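Local coordinates for polysaccharide deacetylase (Streptococcus pyogenes, PDB 6DQ3), which removes N-acetyl groups from the cell wall linkage unit of streptococcal rhamnopolysaccharides, as a zinc-dependent member of the carbohydrate esterase 4 family, at residues Y190-I200 against L207-I215. Numbering follows the deposited sequence.
Sequences YKLGVTTNEGI and LLSLNRIRI
Arg212 lies against strand 192-195, its NE donating to Thr195 O at 2.8 Å. The N-H...O angle of 174° makes this bond nearly straight, and the acceptor lies in the guanidinium plane. Val194 CG2 covers one face of that plane, 3.6 Å from Arg212 CZ and above the centre of the group; the two side chains cross at about a right angle. The bend at chi3 (-78°) swings the guanidinium steeply across strand 192-195, with NE turned to Thr195 O. NH2 forms a salt bridge with Asp77 OD2 and NH1 bonds to Thr75 OG1, so three polar partners fix the rotation of the group.

Parallel pairing supplies the frame. Gly193 O accepts from Leu210 N at 2.8 Å, and Leu210 O takes both Thr195 N and, from above its carbonyl plane, Thr195 OG1. The same hydroxyl receives Asn197 N at 3.0 Å in an ST turn, which accompanies the corner at Thr196. Here the register slips by two residues, a beta bulge, before pairing resumes with Arg212 N to Asn197 O and Gly199 N to Arg212 O. Glu198, its chain bent at chi2 (68°), curls back so that OE1 accepts Arg214 N at 3.0 Å through the syn lone pair. One residue past Gly199, Asn211 ND2 donates to Ile200 O at 3.2 Å from above the carbonyl plane.

Strand 169-171 pairs with 192-198, and strand 8-14 with 210-214. The side chain of Arg212 is about 7 Å from a zinc ion and that of Thr196 about 4 Å from a bound acetate. Asp77 precedes Asp78, which with His133 and His137 binds zinc, so Arg212 is a probable second-shell residue of that site, in the distorted beta/alpha barrel known for carbohydrate esterase 4 deacetylases.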
loop_
_atom_site.group_PDB
_atom_site.type_symbol
_atom_site.label_atom_id
_atom_site.label_comp_id
_atom_site.label_asym_id
_atom_site.label_seq_id
_atom_site.Cartn_x
_atom_site.Cartn_y
_atom_site.Cartn_z
ATOM N N TYR A 190 6.301 0.676 14.469
ATOM C CA TYR A 190 5.406 0.980 13.364
ATOM C C TYR A 190 4.387 2.027 13.794
ATOM O O TYR A 190 3.883 1.997 14.917
ATOM C CB TYR A 190 4.681 -0.275 12.899
ATOM C CG TYR A 190 5.533 -1.198 12.078
ATOM C CD1 TYR A 190 5.789 -0.926 10.742
ATOM C CD2 TYR A 190 6.077 -2.343 12.631
ATOM C CE1 TYR A 190 6.565 -1.771 9.982
ATOM C CE2 TYR A 190 6.851 -3.188 11.889
ATOM C CZ TYR A 190 7.094 -2.900 10.558
ATOM O OH TYR A 190 7.869 -3.744 9.804
ATOM N N LYS A 191 4.074 2.948 12.890
ATOM C CA LYS A 191 3.110 4.007 13.164
ATOM C C LYS A 191 1.765 3.764 12.502
ATOM O O LYS A 191 0.737 4.228 13.014
ATOM C CB LYS A 191 3.661 5.355 12.689
ATOM C CG LYS A 191 4.983 5.756 13.337
ATOM C CD LYS A 191 4.835 5.886 14.846
ATOM C CE LYS A 191 6.153 6.238 15.530
ATOM N NZ LYS A 191 5.986 6.360 17.009
ATOM N N LEU A 192 1.763 3.043 11.379
ATOM C CA LEU A 192 0.567 2.766 10.604
ATOM C C LEU A 192 0.522 1.294 10.230
ATOM O O LEU A 192 1.556 0.664 9.988
ATOM C CB LEU A 192 0.522 3.591 9.310
ATOM C CG LEU A 192 0.452 5.109 9.443
ATOM C CD1 LEU A 192 0.615 5.750 8.063
ATOM C CD2 LEU A 192 -0.842 5.547 10.096
ATOM N N GLY A 193 -0.691 0.754 10.168
ATOM C CA GLY A 193 -0.913 -0.600 9.707
ATOM C C GLY A 193 -2.183 -0.659 8.887
ATOM O O GLY A 193 -3.181 -0.031 9.250
ATOM N N VAL A 194 -2.161 -1.385 7.772
ATOM C CA VAL A 194 -3.311 -1.465 6.879
ATOM C C VAL A 194 -3.768 -2.910 6.764
ATOM O O VAL A 194 -2.953 -3.837 6.717
ATOM C CB VAL A 194 -3.014 -0.874 5.481
ATOM C CG1 VAL A 194 -2.784 0.628 5.600
ATOM C CG2 VAL A 194 -1.836 -1.556 4.822
ATOM N N THR A 195 -5.082 -3.087 6.703
ATOM C CA THR A 195 -5.747 -4.372 6.656
ATOM C C THR A 195 -6.379 -4.550 5.276
ATOM O O THR A 195 -6.155 -3.749 4.360
ATOM C CB THR A 195 -6.805 -4.441 7.754
ATOM O OG1 THR A 195 -7.910 -3.612 7.372
ATOM C CG2 THR A 195 -6.239 -3.949 9.089
ATOM N N THR A 196 -7.205 -5.588 5.137
ATOM C CA THR A 196 -8.074 -5.724 3.973
ATOM C C THR A 196 -9.548 -5.515 4.322
ATOM O O THR A 196 -10.423 -5.866 3.524
ATOM C CB THR A 196 -7.875 -7.084 3.287
ATOM O OG1 THR A 196 -8.166 -8.158 4.191
ATOM C CG2 THR A 196 -6.436 -7.224 2.774
ATOM N N ASN A 197 -9.840 -4.962 5.506
ATOM C CA ASN A 197 -11.210 -4.609 5.868
ATOM C C ASN A 197 -11.694 -3.471 4.972
ATOM O O ASN A 197 -11.068 -2.408 4.923
ATOM C CB ASN A 197 -11.294 -4.188 7.337
ATOM C CG ASN A 197 -10.830 -5.275 8.298
ATOM O OD1 ASN A 197 -10.919 -6.466 8.008
ATOM N ND2 ASN A 197 -10.339 -4.858 9.459
ATOM N N GLU A 198 -12.823 -3.673 4.291
ATOM C CA GLU A 198 -13.282 -2.719 3.284
ATOM C C GLU A 198 -13.873 -1.457 3.909
ATOM O O GLU A 198 -14.706 -1.526 4.819
ATOM C CB GLU A 198 -14.316 -3.386 2.374
ATOM C CG GLU A 198 -14.885 -2.510 1.262
ATOM C CD GLU A 198 -13.863 -2.152 0.192
ATOM O OE1 GLU A 198 -12.866 -2.887 0.028
ATOM O OE2 GLU A 198 -14.063 -1.125 -0.487
ATOM N N GLY A 199 -13.446 -0.312 3.403
ATOM C CA GLY A 199 -14.033 0.963 3.774
ATOM C C GLY A 199 -13.005 2.075 3.740
ATOM O O GLY A 199 -11.803 1.853 3.598
ATOM N N ILE A 200 -13.513 3.306 3.851
ATOM C CA ILE A 200 -12.644 4.460 4.051
ATOM C C ILE A 200 -12.029 4.382 5.445
ATOM O O ILE A 200 -12.616 3.819 6.378
ATOM C CB ILE A 200 -13.433 5.768 3.852
ATOM C CG1 ILE A 200 -14.064 5.773 2.456
ATOM C CG2 ILE A 200 -12.537 6.970 4.058
ATOM C CD1 ILE A 200 -14.995 6.941 2.182
ATOM N N LEU A 207 -4.912 2.925 14.326
ATOM C CA LEU A 207 -3.865 3.346 13.403
ATOM C C LEU A 207 -3.095 2.158 12.843
ATOM O O LEU A 207 -2.592 2.223 11.716
ATOM C CB LEU A 207 -2.910 4.313 14.091
ATOM C CG LEU A 207 -3.501 5.667 14.484
ATOM C CD1 LEU A 207 -2.428 6.543 15.121
ATOM C CD2 LEU A 207 -4.130 6.365 13.291
ATOM N N LEU A 208 -2.975 1.074 13.612
ATOM C CA LEU A 208 -2.290 -0.121 13.138
ATOM C C LEU A 208 -3.237 -1.133 12.504
ATOM O O LEU A 208 -2.827 -2.272 12.240
ATOM C CB LEU A 208 -1.524 -0.786 14.281
ATOM C CG LEU A 208 -0.353 0.035 14.817
ATOM C CD1 LEU A 208 0.262 -0.647 16.039
ATOM C CD2 LEU A 208 0.709 0.283 13.755
ATOM N N SER A 209 -4.479 -0.740 12.240
ATOM C CA SER A 209 -5.466 -1.628 11.639
ATOM C C SER A 209 -6.452 -0.824 10.790
ATOM O O SER A 209 -7.671 -0.900 10.947
ATOM C CB SER A 209 -6.178 -2.427 12.728
ATOM O OG SER A 209 -6.709 -1.566 13.724
ATOM N N LEU A 210 -5.921 -0.063 9.835
ATOM C CA LEU A 210 -6.735 0.844 9.037
ATOM C C LEU A 210 -7.452 0.128 7.899
ATOM O O LEU A 210 -6.907 -0.792 7.278
ATOM C CB LEU A 210 -5.858 1.950 8.454
ATOM C CG LEU A 210 -5.177 2.878 9.457
ATOM C CD1 LEU A 210 -4.055 3.670 8.800
ATOM C CD2 LEU A 210 -6.210 3.810 10.068
ATOM N N ASN A 211 -8.672 0.586 7.608
ATOM C CA ASN A 211 -9.438 0.069 6.484
ATOM C C ASN A 211 -8.757 0.423 5.165
ATOM O O ASN A 211 -8.034 1.417 5.064
ATOM C CB ASN A 211 -10.854 0.660 6.446
ATOM C CG ASN A 211 -11.707 0.278 7.636
ATOM O OD1 ASN A 211 -11.402 -0.649 8.381
ATOM N ND2 ASN A 211 -12.811 1.001 7.807
ATOM N N ARG A 212 -9.032 -0.376 4.135
ATOM C CA ARG A 212 -8.628 -0.039 2.775
ATOM C C ARG A 212 -9.782 -0.293 1.818
ATOM O O ARG A 212 -10.715 -1.041 2.119
ATOM C CB ARG A 212 -7.388 -0.833 2.341
ATOM C CG ARG A 212 -6.122 -0.416 3.078
ATOM C CD ARG A 212 -4.868 -0.848 2.335
ATOM N NE ARG A 212 -4.576 -2.268 2.511
ATOM C CZ ARG A 212 -3.564 -2.901 1.928
ATOM N NH1 ARG A 212 -2.740 -2.240 1.119
ATOM N NH2 ARG A 212 -3.377 -4.192 2.150
ATOM N N ILE A 213 -9.712 0.362 0.663
ATOM C CA ILE A 213 -10.707 0.224 -0.396
ATOM C C ILE A 213 -10.095 -0.670 -1.465
ATOM O O ILE A 213 -9.103 -0.295 -2.100
ATOM C CB ILE A 213 -11.114 1.586 -0.976
ATOM C CG1 ILE A 213 -11.834 2.422 0.083
ATOM C CG2 ILE A 213 -11.974 1.393 -2.222
ATOM C CD1 ILE A 213 -11.886 3.909 -0.245
ATOM N N ARG A 214 -10.672 -1.854 -1.664
ATOM C CA ARG A 214 -10.157 -2.777 -2.666
ATOM C C ARG A 214 -10.531 -2.277 -4.056
ATOM O O ARG A 214 -11.695 -1.954 -4.321
ATOM C CB ARG A 214 -10.707 -4.187 -2.446
ATOM C CG ARG A 214 -10.139 -5.215 -3.429
ATOM C CD ARG A 214 -10.759 -6.597 -3.263
ATOM N NE ARG A 214 -10.457 -7.215 -1.974
ATOM C CZ ARG A 214 -9.308 -7.816 -1.677
ATOM N NH1 ARG A 214 -8.331 -7.874 -2.572
ATOM N NH2 ARG A 214 -9.132 -8.355 -0.478
ATOM N N ILE A 215 -9.542 -2.210 -4.942
ATOM C CA ILE A 215 -9.778 -1.801 -6.323
ATOM C C ILE A 215 -10.238 -3.018 -7.114
ATOM O O ILE A 215 -9.496 -3.995 -7.258
ATOM C CB ILE A 215 -8.517 -1.181 -6.942
ATOM C CG1 ILE A 215 -8.066 0.035 -6.133
ATOM C CG2 ILE A 215 -8.779 -0.812 -8.398
ATOM C CD1 ILE A 215 -9.089 1.150 -6.051
HETATM O O HOH W 1 -3.416 -6.007 4.838
HETATM O O HOH W 2 -9.502 -2.206 9.670
HETATM O O HOH W 3 -11.160 -8.158 1.885
HETATM O O HOH W 4 -14.071 -1.798 -3.014
HETATM O O HOH W 5 -9.537 3.277 3.219
#